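Periplasmic divalent cation tolerance protein (Thermotoga maritima, PDB 1VHF) is probably involved in resistance toward heavy metals, as a homotrimeric member of the CutA family. Local coordinates at residues 5-10 / 35-40; 29-34 / 92-97; 57-60 / 66-69; 70-73 / 78-81. All blocks are in the same frame, centred on the assembly; numbering follows the deposited sequence. Where two conformers were deposited one is given.

Contact 1: residues 5-10 / 35-40; sequences LVYSTF and FEIRSG
Thr9 and Ile37 have the nearest CA atoms across the contact, 8.7 Å apart. The strand segments 5-10 and 35-40 cross steeply, at -76°, with their axes 8.9 Å apart at the nearest point. That is too far for backbone pairing, and side chains make the contact. Ile37 reaches toward strand 3-10 with its CD1 methyl and meets Thr9 CG2 methyl to methyl at 3.8 Å, the two side chains crossing at about a right angle. Its first torsion (57°) sets CG1 between the backbone N and the carbonyl carbon, and the chain then runs out extended to CD1. The same methyl lies at the limit of contact with the phenol end of Tyr7, 4.5 Å from CD1 of Ile37 to OH of Tyr7. Nearer the start of 35-40, Phe35 brings CZ to the edge of the Tyr7 ring, close to that ring's plane, with 4.3 Å between Phe35 CZ and Tyr7 CE2. The polar arm of Thr9 is used elsewhere: OG1 hydrogen-bonds to one carboxylate oxygen of Glu52, whose other oxygen takes Ser39 OG, so a single acid on strand 46-60 ties both segments together. In the ferredoxin-like sheet, strand 46-60 lies between 31-43 and 3-10, and this contact spans it on the face turned away from helices 13-25 and 64-74. Val6, Ser8 and Phe10 pack toward those helices, while the ring of Tyr7 meets Phe83 on the neighbouring strand 82-86, their planes about 20° apart.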
loop_
_atom_site.group_PDB
_atom_site.type_symbol
_atom_site.label_atom_id
_atom_site.label_comp_id
_atom_site.label_asym_id
_atom_site.label_seq_id
_atom_site.Cartn_x
_atom_site.Cartn_y
_atom_site.Cartn_z
ATOM N N LEU A 5 5.130 -6.831 0.720
ATOM C CA LEU A 5 4.970 -5.386 0.556
ATOM C C LEU A 5 3.895 -5.192 -0.522
ATOM O O LEU A 5 4.053 -5.678 -1.640
ATOM C CB LEU A 5 6.220 -4.693 0.024
ATOM C CG LEU A 5 7.550 -4.945 0.712
ATOM C CD1 LEU A 5 8.645 -4.192 -0.044
ATOM C CD2 LEU A 5 7.511 -4.555 2.164
ATOM N N VAL A 6 2.850 -4.440 -0.182
ATOM C CA VAL A 6 1.799 -4.133 -1.161
ATOM C C VAL A 6 1.930 -2.624 -1.457
ATOM O O VAL A 6 1.944 -1.780 -0.562
ATOM C CB VAL A 6 0.406 -4.458 -0.615
ATOM C CG1 VAL A 6 -0.655 -4.024 -1.612
ATOM C CG2 VAL A 6 0.268 -5.944 -0.312
ATOM N N TYR A 7 2.082 -2.318 -2.738
ATOM C CA TYR A 7 2.261 -0.957 -3.228
ATOM C C TYR A 7 0.993 -0.422 -3.892
ATOM O O TYR A 7 0.268 -1.141 -4.563
ATOM C CB TYR A 7 3.358 -0.975 -4.319
ATOM C CG TYR A 7 3.837 0.347 -4.904
ATOM C CD1 TYR A 7 3.203 0.930 -5.974
ATOM C CD2 TYR A 7 4.972 0.965 -4.403
ATOM C CE1 TYR A 7 3.665 2.093 -6.566
ATOM C CE2 TYR A 7 5.427 2.175 -4.956
ATOM C CZ TYR A 7 4.784 2.706 -6.041
ATOM O OH TYR A 7 5.294 3.866 -6.589
ATOM N N SER A 8 0.738 0.855 -3.648
ATOM C CA SER A 8 -0.376 1.530 -4.336
ATOM C C SER A 8 -0.018 3.004 -4.415
ATOM O O SER A 8 0.912 3.501 -3.778
ATOM C CB SER A 8 -1.686 1.315 -3.592
ATOM O OG SER A 8 -2.778 1.831 -4.360
ATOM N N THR A 9 -0.790 3.735 -5.226
ATOM C CA THR A 9 -0.626 5.178 -5.358
ATOM C C THR A 9 -1.975 5.843 -5.084
ATOM O O THR A 9 -3.055 5.234 -5.194
ATOM C CB THR A 9 -0.052 5.690 -6.650
ATOM O OG1 THR A 9 -1.002 5.540 -7.723
ATOM C CG2 THR A 9 1.253 4.987 -6.984
ATOM N N PHE A 10 -1.874 7.098 -4.622
ATOM C CA PHE A 10 -3.011 7.903 -4.174
ATOM C C PHE A 10 -2.928 9.317 -4.690
ATOM O O PHE A 10 -1.854 9.807 -5.028
ATOM C CB PHE A 10 -2.953 7.968 -2.604
ATOM C CG PHE A 10 -3.023 6.570 -2.026
ATOM C CD1 PHE A 10 -1.833 5.902 -1.724
ATOM C CD2 PHE A 10 -4.231 5.949 -1.776
ATOM C CE1 PHE A 10 -1.862 4.598 -1.261
ATOM C CE2 PHE A 10 -4.249 4.642 -1.293
ATOM C CZ PHE A 10 -3.064 3.968 -1.010
ATOM N N PHE A 35 5.423 8.218 0.218
ATOM C CA PHE A 35 6.319 9.250 -0.302
ATOM C C PHE A 35 5.754 9.862 -1.592
ATOM O O PHE A 35 4.935 9.256 -2.291
ATOM C CB PHE A 35 7.735 8.720 -0.621
ATOM C CG PHE A 35 7.778 7.468 -1.452
ATOM C CD1 PHE A 35 7.510 6.220 -0.895
ATOM C CD2 PHE A 35 8.117 7.533 -2.812
ATOM C CE1 PHE A 35 7.519 5.068 -1.641
ATOM C CE2 PHE A 35 8.235 6.366 -3.556
ATOM C CZ PHE A 35 7.904 5.142 -2.996
ATOM N N GLU A 36 6.101 11.118 -1.828
ATOM C CA GLU A 36 5.576 11.835 -2.991
ATOM C C GLU A 36 6.241 11.354 -4.271
ATOM O O GLU A 36 7.466 11.109 -4.321
ATOM C CB GLU A 36 5.775 13.359 -2.809
ATOM C CG GLU A 36 4.882 14.143 -3.762
ATOM C CD GLU A 36 5.092 15.652 -3.621
ATOM O OE1 GLU A 36 5.817 16.078 -2.693
ATOM O OE2 GLU A 36 4.510 16.343 -4.486
ATOM N N ILE A 37 5.426 11.272 -5.323
ATOM C CA ILE A 37 5.890 10.861 -6.632
ATOM C C ILE A 37 5.334 11.735 -7.743
ATOM O O ILE A 37 4.332 12.447 -7.583
ATOM C CB ILE A 37 5.503 9.396 -6.964
ATOM C CG1 ILE A 37 3.999 9.189 -6.880
ATOM C CG2 ILE A 37 6.219 8.432 -6.010
ATOM C CD1 ILE A 37 3.570 7.895 -7.559
ATOM N N ARG A 38 6.082 11.714 -8.861
ATOM C CA ARG A 38 5.519 12.280 -10.110
ATOM C C ARG A 38 5.157 11.041 -10.928
ATOM O O ARG A 38 5.896 10.028 -10.885
ATOM C CB ARG A 38 6.624 13.026 -10.866
ATOM C CG ARG A 38 7.172 14.204 -10.099
ATOM C CD ARG A 38 6.144 15.321 -10.034
ATOM N NE ARG A 38 6.836 16.564 -9.638
ATOM C CZ ARG A 38 6.328 17.759 -9.901
ATOM N NH1 ARG A 38 5.169 17.818 -10.565
ATOM N NH2 ARG A 38 6.948 18.884 -9.568
ATOM N N SER A 39 4.061 11.067 -11.663
ATOM C CA SER A 39 3.719 9.898 -12.471
ATOM C C SER A 39 3.334 10.365 -13.877
ATOM O O SER A 39 3.063 11.542 -14.102
ATOM C CB SER A 39 2.538 9.172 -11.836
ATOM O OG SER A 39 1.422 10.012 -11.684
ATOM N N GLY A 40 3.335 9.396 -14.765
ATOM C CA GLY A 40 2.978 9.617 -16.170
ATOM C C GLY A 40 2.296 8.376 -16.716
ATOM O O GLY A 40 2.623 7.269 -16.341
#

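Contact 2: residues 29-34 / 92-97; sequences IACFNA and TEYMNW
The thiol sulfur of Cys31 lies beside the indole of Trp97 in a sulfur-aromatic contact made at the ring's edge. SG of Cys31 is 5.3 Å from the centroid of the Trp97 six-membered ring and 90° off its normal, which puts the sulfur in the ring plane rather than over a face; the ring atom it touches is CZ3, 4.1 Å from SG. Tyr94, one helical turn before Trp97, approaches the same sulfur from the helix, its OH 3.5 Å from Cys31 SG. No hydrogen bond joins the two, and the hydroxyl has a weak one with Lys58 NZ instead. Both aromatic side chains leave the helix with CG anti to the backbone N (chi1 -175° for Tyr94, 172° for Trp97), which carries their ends across to the other segment. The indole also rests on Ala30: CZ3 of Trp97 lies 4.0 Å from the methyl CB of Ala30, and CH2 of Trp97 sits 3.5 Å from the carbonyl O of Ala30, which approaches the ring obliquely. Within this chain strand 31-43 is an outermost strand of the ferredoxin-like sheet, and helix 92-101 is the C-terminal addition to that beta-alpha-beta-beta-alpha-beta core, so the contact attaches the extra helix where that strand begins. Further along the helix, Leu98 and Ser101 also pack on Ala30. Ala30 and Cys31 in turn pair with Lys58 of strand 46-60 through backbone hydrogen bonds.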
loop_
_atom_site.group_PDB
_atom_site.type_symbol
_atom_site.label_atom_id
_atom_site.label_comp_id
_atom_site.label_asym_id
_atom_site.label_seq_id
_atom_site.Cartn_x
_atom_site.Cartn_y
_atom_site.Cartn_z
ATOM N N ILE A 29 -2.321 -4.305 8.441
ATOM C CA ILE A 29 -0.931 -4.047 8.112
ATOM C C ILE A 29 -0.190 -3.724 9.418
ATOM O O ILE A 29 -0.776 -3.332 10.424
ATOM C CB ILE A 29 -0.717 -2.855 7.153
ATOM C CG1 ILE A 29 -1.164 -1.525 7.789
ATOM C CG2 ILE A 29 -1.464 -3.057 5.827
ATOM C CD1 ILE A 29 -0.874 -0.311 6.914
ATOM N N ALA A 30 1.139 -3.942 9.377
ATOM C CA ALA A 30 1.984 -3.635 10.517
ATOM C C ALA A 30 2.456 -2.183 10.464
ATOM O O ALA A 30 2.735 -1.557 11.466
ATOM C CB ALA A 30 3.199 -4.566 10.528
ATOM N N CYS A 31 2.626 -1.669 9.219
ATOM C CA CYS A 31 3.052 -0.289 9.069
ATOM C C CYS A 31 2.985 0.107 7.593
ATOM O O CYS A 31 2.779 -0.772 6.756
ATOM C CB CYS A 31 4.502 -0.144 9.536
ATOM S SG CYS A 31 5.629 -1.354 8.876
ATOM N N PHE A 32 3.143 1.389 7.345
ATOM C CA PHE A 32 3.200 1.836 5.964
ATOM C C PHE A 32 4.321 2.867 5.864
ATOM O O PHE A 32 4.678 3.530 6.843
ATOM C CB PHE A 32 1.877 2.464 5.477
ATOM C CG PHE A 32 1.518 3.767 6.112
ATOM C CD1 PHE A 32 2.030 4.970 5.649
ATOM C CD2 PHE A 32 0.621 3.810 7.196
ATOM C CE1 PHE A 32 1.715 6.182 6.245
ATOM C CE2 PHE A 32 0.301 5.011 7.773
ATOM C CZ PHE A 32 0.840 6.217 7.339
ATOM N N ASN A 33 4.849 2.998 4.644
ATOM C CA ASN A 33 5.838 4.028 4.296
ATOM C C ASN A 33 5.287 4.758 3.057
ATOM O O ASN A 33 5.025 4.076 2.058
ATOM C CB ASN A 33 7.211 3.451 3.981
ATOM C CG ASN A 33 7.977 2.904 5.150
ATOM O OD1 ASN A 33 9.042 2.306 4.935
ATOM N ND2 ASN A 33 7.562 3.067 6.395
ATOM N N ALA A 34 5.080 6.070 3.110
ATOM C CA ALA A 34 4.507 6.768 1.946
ATOM C C ALA A 34 5.447 7.888 1.513
ATOM O O ALA A 34 6.203 8.452 2.314
ATOM C CB ALA A 34 3.138 7.341 2.321
ATOM N N THR A 92 15.217 -11.241 11.667
ATOM C CA THR A 92 14.325 -12.038 12.506
ATOM C C THR A 92 13.511 -11.235 13.491
ATOM O O THR A 92 12.278 -11.440 13.529
ATOM C CB THR A 92 15.142 -13.103 13.280
ATOM O OG1 THR A 92 15.723 -13.961 12.276
ATOM C CG2 THR A 92 14.241 -13.944 14.170
ATOM N N GLU A 93 14.132 -10.355 14.244
ATOM C CA GLU A 93 13.421 -9.578 15.271
ATOM C C GLU A 93 12.349 -8.698 14.652
ATOM O O GLU A 93 11.273 -8.456 15.217
ATOM C CB GLU A 93 14.408 -8.737 16.072
ATOM C CG GLU A 93 15.346 -9.549 16.970
ATOM C CD GLU A 93 16.684 -9.791 16.312
ATOM O OE1 GLU A 93 16.755 -10.108 15.100
ATOM O OE2 GLU A 93 17.726 -9.687 17.010
ATOM N N TYR A 94 12.614 -8.188 13.440
ATOM C CA TYR A 94 11.605 -7.348 12.787
ATOM C C TYR A 94 10.462 -8.209 12.281
ATOM O O TYR A 94 9.301 -7.793 12.351
ATOM C CB TYR A 94 12.284 -6.576 11.625
ATOM C CG TYR A 94 11.344 -5.576 10.962
ATOM C CD1 TYR A 94 10.985 -4.440 11.672
ATOM C CD2 TYR A 94 10.888 -5.725 9.675
ATOM C CE1 TYR A 94 10.125 -3.496 11.143
ATOM C CE2 TYR A 94 10.010 -4.786 9.127
ATOM C CZ TYR A 94 9.659 -3.689 9.861
ATOM O OH TYR A 94 8.816 -2.713 9.334
HETATM N N MSE A 95 10.771 -9.400 11.771
HETATM C CA MSE A 95 9.740 -10.301 11.281
HETATM C C MSE A 95 8.828 -10.689 12.472
HETATM O O MSE A 95 7.631 -10.781 12.259
HETATM C CB MSE A 95 10.295 -11.581 10.693
HETATM C CG MSE A 95 9.258 -12.516 10.076
HETATM SE SE MSE A 95 8.499 -11.825 8.444
HETATM C CE MSE A 95 6.694 -11.576 9.021
ATOM N N ASN A 96 9.444 -10.860 13.645
ATOM C CA ASN A 96 8.573 -11.219 14.798
ATOM C C ASN A 96 7.665 -10.063 15.168
ATOM O O ASN A 96 6.487 -10.243 15.496
ATOM C CB ASN A 96 9.449 -11.554 16.000
ATOM C CG ASN A 96 10.265 -12.823 15.846
ATOM O OD1 ASN A 96 9.901 -13.726 15.098
ATOM N ND2 ASN A 96 11.366 -12.897 16.578
ATOM N N TRP A 97 8.185 -8.836 15.130
ATOM C CA TRP A 97 7.378 -7.660 15.440
ATOM C C TRP A 97 6.242 -7.537 14.409
ATOM O O TRP A 97 5.092 -7.274 14.767
ATOM C CB TRP A 97 8.256 -6.413 15.422
ATOM C CG TRP A 97 7.464 -5.142 15.542
ATOM C CD1 TRP A 97 6.940 -4.612 16.688
ATOM C CD2 TRP A 97 6.977 -4.327 14.470
ATOM N NE1 TRP A 97 6.220 -3.470 16.410
ATOM C CE2 TRP A 97 6.250 -3.271 15.047
ATOM C CE3 TRP A 97 7.139 -4.366 13.076
ATOM C CZ2 TRP A 97 5.627 -2.250 14.324
ATOM C CZ3 TRP A 97 6.586 -3.306 12.355
ATOM C CH2 TRP A 97 5.796 -2.325 12.962
#

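Contact 3: residues 57-60 / 66-69; sequences FKTT and ELYE
Leu67 supplies the whole helix side of this apolar contact, and one methyl, CD2, makes both of its touches. CD2 of Leu67 lies 3.7 Å from the CG2 methyl of Thr59, the two side chains sliding past each other in opposite directions. The same CD2 stands 4.3 Å from CB of Phe57, so the leucine meets the base of the phenylalanine side chain. Phe57 and Thr59, two apart on the strand, point the same way, toward the helix, and all three residues are buried. The polar part belongs to Thr59. Its OG1 is anti to the backbone N (chi1 -167°), which sets CG2 between N and the carbonyl carbon, facing the leucine; OG1 itself hydrogen-bonds to Leu28 O, so a buried hydroxyl is satisfied while its methyl does the packing. No hydrogen bond passes between the two segments. The contact joins the end of strand 46-60 to the following helix 64-74, which lies against one face of the ferredoxin-like sheet. Around it, Leu23 of helix 13-25 and Ile29 touch both Phe57 and Leu67, and Val6 of the neighbouring strand 3-10 packs on Leu67.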
loop_
_atom_site.group_PDB
_atom_site.type_symbol
_atom_site.label_atom_id
_atom_site.label_comp_id
_atom_site.label_asym_id
_atom_site.label_seq_id
_atom_site.Cartn_x
_atom_site.Cartn_y
_atom_site.Cartn_z
ATOM N N PHE A 57 2.764 -0.882 1.964
ATOM C CA PHE A 57 2.044 -1.408 3.155
ATOM C C PHE A 57 2.691 -2.746 3.506
ATOM O O PHE A 57 2.726 -3.621 2.629
ATOM C CB PHE A 57 0.572 -1.608 2.794
ATOM C CG PHE A 57 -0.112 -0.333 2.399
ATOM C CD1 PHE A 57 -0.388 0.642 3.331
ATOM C CD2 PHE A 57 -0.469 -0.121 1.072
ATOM C CE1 PHE A 57 -1.054 1.814 2.989
ATOM C CE2 PHE A 57 -1.134 1.040 0.714
ATOM C CZ PHE A 57 -1.415 2.004 1.664
ATOM N N LYS A 58 3.226 -2.848 4.709
ATOM C CA LYS A 58 3.904 -4.103 5.088
ATOM C C LYS A 58 2.979 -4.980 5.905
ATOM O O LYS A 58 2.344 -4.524 6.867
ATOM C CB LYS A 58 5.161 -3.773 5.945
ATOM C CG LYS A 58 6.213 -3.104 5.036
ATOM C CD LYS A 58 7.318 -2.435 5.833
ATOM C CE LYS A 58 6.994 -0.939 5.918
ATOM N NZ LYS A 58 7.419 -0.374 7.210
ATOM N N THR A 59 2.843 -6.251 5.463
ATOM C CA THR A 59 1.985 -7.150 6.232
ATOM C C THR A 59 2.453 -8.587 5.982
ATOM O O THR A 59 3.536 -8.771 5.440
ATOM C CB THR A 59 0.513 -6.916 5.879
ATOM O OG1 THR A 59 -0.307 -7.576 6.855
ATOM C CG2 THR A 59 0.149 -7.428 4.487
ATOM N N THR A 60 1.658 -9.539 6.474
ATOM C CA THR A 60 2.041 -10.943 6.250
ATOM C C THR A 60 1.304 -11.504 5.072
ATOM O O THR A 60 0.268 -11.026 4.628
ATOM C CB THR A 60 1.733 -11.746 7.536
ATOM O OG1 THR A 60 0.319 -11.741 7.756
ATOM C CG2 THR A 60 2.504 -11.206 8.723
ATOM N N GLU A 66 -7.234 -10.076 2.436
ATOM C CA GLU A 66 -8.001 -9.084 3.175
ATOM C C GLU A 66 -7.503 -7.663 2.920
ATOM O O GLU A 66 -8.288 -6.720 2.845
ATOM C CB GLU A 66 -7.968 -9.367 4.675
ATOM C CG GLU A 66 -8.581 -10.726 5.053
ATOM C CD GLU A 66 -8.223 -10.997 6.518
ATOM O OE1 GLU A 66 -8.810 -10.289 7.368
ATOM O OE2 GLU A 66 -7.309 -11.791 6.771
ATOM N N LEU A 67 -6.181 -7.494 2.848
ATOM C CA LEU A 67 -5.657 -6.144 2.566
ATOM C C LEU A 67 -6.060 -5.729 1.171
ATOM O O LEU A 67 -6.418 -4.555 0.986
ATOM C CB LEU A 67 -4.119 -6.183 2.728
ATOM C CG LEU A 67 -3.381 -4.932 2.225
ATOM C CD1 LEU A 67 -3.818 -3.677 3.010
ATOM C CD2 LEU A 67 -1.888 -5.148 2.443
ATOM N N TYR A 68 -5.913 -6.598 0.160
ATOM C CA TYR A 68 -6.356 -6.189 -1.172
ATOM C C TYR A 68 -7.809 -5.737 -1.185
ATOM O O TYR A 68 -8.158 -4.726 -1.802
ATOM C CB TYR A 68 -6.148 -7.272 -2.228
ATOM C CG TYR A 68 -4.812 -7.284 -2.931
ATOM C CD1 TYR A 68 -3.599 -7.395 -2.261
ATOM C CD2 TYR A 68 -4.808 -7.236 -4.320
ATOM C CE1 TYR A 68 -2.420 -7.439 -2.973
ATOM C CE2 TYR A 68 -3.620 -7.296 -5.049
ATOM C CZ TYR A 68 -2.437 -7.410 -4.340
ATOM O OH TYR A 68 -1.253 -7.431 -5.056
ATOM N N GLU A 69 -8.666 -6.506 -0.485
ATOM C CA GLU A 69 -10.094 -6.184 -0.472
ATOM C C GLU A 69 -10.373 -4.862 0.191
ATOM O O GLU A 69 -11.047 -3.980 -0.382
ATOM C CB GLU A 69 -10.841 -7.320 0.269
ATOM C CG GLU A 69 -10.747 -8.676 -0.409
ATOM C CD GLU A 69 -11.579 -9.744 0.273
ATOM O OE1 GLU A 69 -11.091 -10.403 1.215
ATOM O OE2 GLU A 69 -12.749 -9.938 -0.127
#

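Contact 4: residues 70-73 / 78-81; sequences ELRK and ETPA
The CA atoms nearest across the contact are those of Arg72 and Pro80, 7.2 Å apart, where the chain turns back along the end of helix 64-74. This is the return half of a beta-alpha-beta unit of the ferredoxin-like fold: strand 46-60 leads into helix 64-74, and the loop carrying 78-81 delivers the chain to strand 82-86, parallel to 46-60 with strand 3-10 between them. On the helix side Arg72 makes almost the whole contact. Its CG is anti to the backbone N (chi1 175°) and the chain then bends at chi2, swinging the guanidinium across to the loop. There NH2 of Arg72 donates to the backbone carbonyl O of Glu78 at 2.9 Å, in a nearly straight bond with an N-H...O angle of 166°. The oxygen lies in the guanidinium plane, at its edge, and the nitrogen in the plane of the carbonyl. A second, weak bond runs to the same oxygen from NE, 3.4 Å from Arg72 NE to Glu78 O, so one carbonyl receives one good and one weak N-H bond, which probably restrains the rotation of the guanidinium. The carboxylate of Glu78 takes no direct part: its OE2 is 6.3 Å from Arg72 NH2, though its charge probably still favours the arginine. Pro80, whose ring also touches His75, presents its CG and CD to the arginine, and the two side chains cross at about a right angle. CD of Pro80 comes within 3.6 Å of Arg72 NE, obliquely to the guanidinium.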
loop_
_atom_site.group_PDB
_atom_site.type_symbol
_atom_site.label_atom_id
_atom_site.label_comp_id
_atom_site.label_asym_id
_atom_site.label_seq_id
_atom_site.Cartn_x
_atom_site.Cartn_y
_atom_site.Cartn_z
ATOM N N GLU A 70 -9.778 -4.593 1.345
ATOM C CA GLU A 70 -10.003 -3.344 2.046
ATOM C C GLU A 70 -9.421 -2.176 1.288
ATOM O O GLU A 70 -9.995 -1.085 1.225
ATOM C CB GLU A 70 -9.524 -3.367 3.498
ATOM C CG GLU A 70 -9.952 -2.181 4.317
ATOM C CD GLU A 70 -11.427 -1.911 4.504
ATOM O OE1 GLU A 70 -12.258 -2.818 4.330
ATOM O OE2 GLU A 70 -11.789 -0.759 4.861
ATOM N N LEU A 71 -8.152 -2.329 0.825
ATOM C CA LEU A 71 -7.537 -1.228 0.078
ATOM C C LEU A 71 -8.325 -0.897 -1.173
ATOM O O LEU A 71 -8.524 0.310 -1.411
ATOM C CB LEU A 71 -6.090 -1.663 -0.218
ATOM C CG LEU A 71 -5.270 -0.650 -1.021
ATOM C CD1 LEU A 71 -5.188 0.698 -0.324
ATOM C CD2 LEU A 71 -3.867 -1.197 -1.251
ATOM N N ARG A 72 -8.849 -1.869 -1.909
ATOM C CA ARG A 72 -9.650 -1.576 -3.112
ATOM C C ARG A 72 -10.910 -0.798 -2.703
ATOM O O ARG A 72 -11.280 0.207 -3.317
ATOM C CB ARG A 72 -10.090 -2.867 -3.793
ATOM C CG ARG A 72 -11.035 -2.605 -5.006
ATOM C CD ARG A 72 -10.149 -2.223 -6.162
ATOM N NE ARG A 72 -10.750 -1.887 -7.418
ATOM C CZ ARG A 72 -11.335 -2.637 -8.328
ATOM N NH1 ARG A 72 -11.474 -3.951 -8.152
ATOM N NH2 ARG A 72 -11.698 -2.092 -9.493
ATOM N N LYS A 73 -11.514 -1.196 -1.586
ATOM C CA LYS A 73 -12.724 -0.547 -1.103
ATOM C C LYS A 73 -12.554 0.811 -0.522
ATOM O O LYS A 73 -13.538 1.599 -0.450
ATOM C CB LYS A 73 -13.458 -1.511 -0.134
ATOM C CG LYS A 73 -14.137 -2.594 -0.974
ATOM C CD LYS A 73 -14.786 -3.686 -0.121
ATOM C CE LYS A 73 -15.305 -4.759 -1.058
ATOM N NZ LYS A 73 -15.870 -5.962 -0.403
ATOM N N GLU A 78 -10.863 4.262 -9.250
ATOM C CA GLU A 78 -11.701 3.143 -9.654
ATOM C C GLU A 78 -10.948 1.873 -9.948
ATOM O O GLU A 78 -11.309 0.765 -9.541
ATOM C CB GLU A 78 -12.507 3.598 -10.897
ATOM C CG GLU A 78 -13.422 2.479 -11.369
ATOM C CD GLU A 78 -14.221 2.853 -12.610
ATOM O OE1 GLU A 78 -14.209 4.031 -12.990
ATOM O OE2 GLU A 78 -14.843 1.932 -13.172
ATOM N N THR A 79 -9.754 2.039 -10.551
ATOM C CA THR A 79 -8.897 0.901 -10.911
ATOM C C THR A 79 -7.491 1.272 -10.420
ATOM O O THR A 79 -6.594 1.653 -11.183
ATOM C CB THR A 79 -8.850 0.676 -12.428
ATOM O OG1 THR A 79 -10.257 0.526 -12.825
ATOM C CG2 THR A 79 -8.096 -0.558 -12.810
ATOM N N PRO A 80 -7.289 1.126 -9.120
ATOM C CA PRO A 80 -6.011 1.517 -8.555
ATOM C C PRO A 80 -4.892 0.546 -8.850
ATOM O O PRO A 80 -5.120 -0.628 -9.114
ATOM C CB PRO A 80 -6.315 1.492 -7.029
ATOM C CG PRO A 80 -7.302 0.379 -6.908
ATOM C CD PRO A 80 -8.245 0.631 -8.087
ATOM N N ALA A 81 -3.664 1.100 -8.776
ATOM C CA ALA A 81 -2.509 0.209 -8.864
ATOM C C ALA A 81 -2.413 -0.491 -7.491
ATOM O O ALA A 81 -2.302 0.168 -6.444
ATOM C CB ALA A 81 -1.223 1.021 -8.997
#

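Contacts 1, 2 and 3 all reach the same sheet, while contacts 3 and 4 share helix 64-74. Contacts 1 and 2 both use strand 31-43, with centres 19 Å apart and segments that adjoin in sequence. Contact 3 joins both through the backbone, by probable hydrogen bonds from Phe57 N to Val6 O (2.8 Å) and from Ala30 N to Lys58 O (2.8 Å). Contact 4 continues along the helix of contact 3, where Leu71 CD2 packs 4.0 Å from Phe57 CE2, and reaches contact 1 through Ser8 OG and Ala81 O, 2.7 Å apart. Contacts 2 and 4 lie on opposite sides of the chain's centre, their centres 22 Å apart.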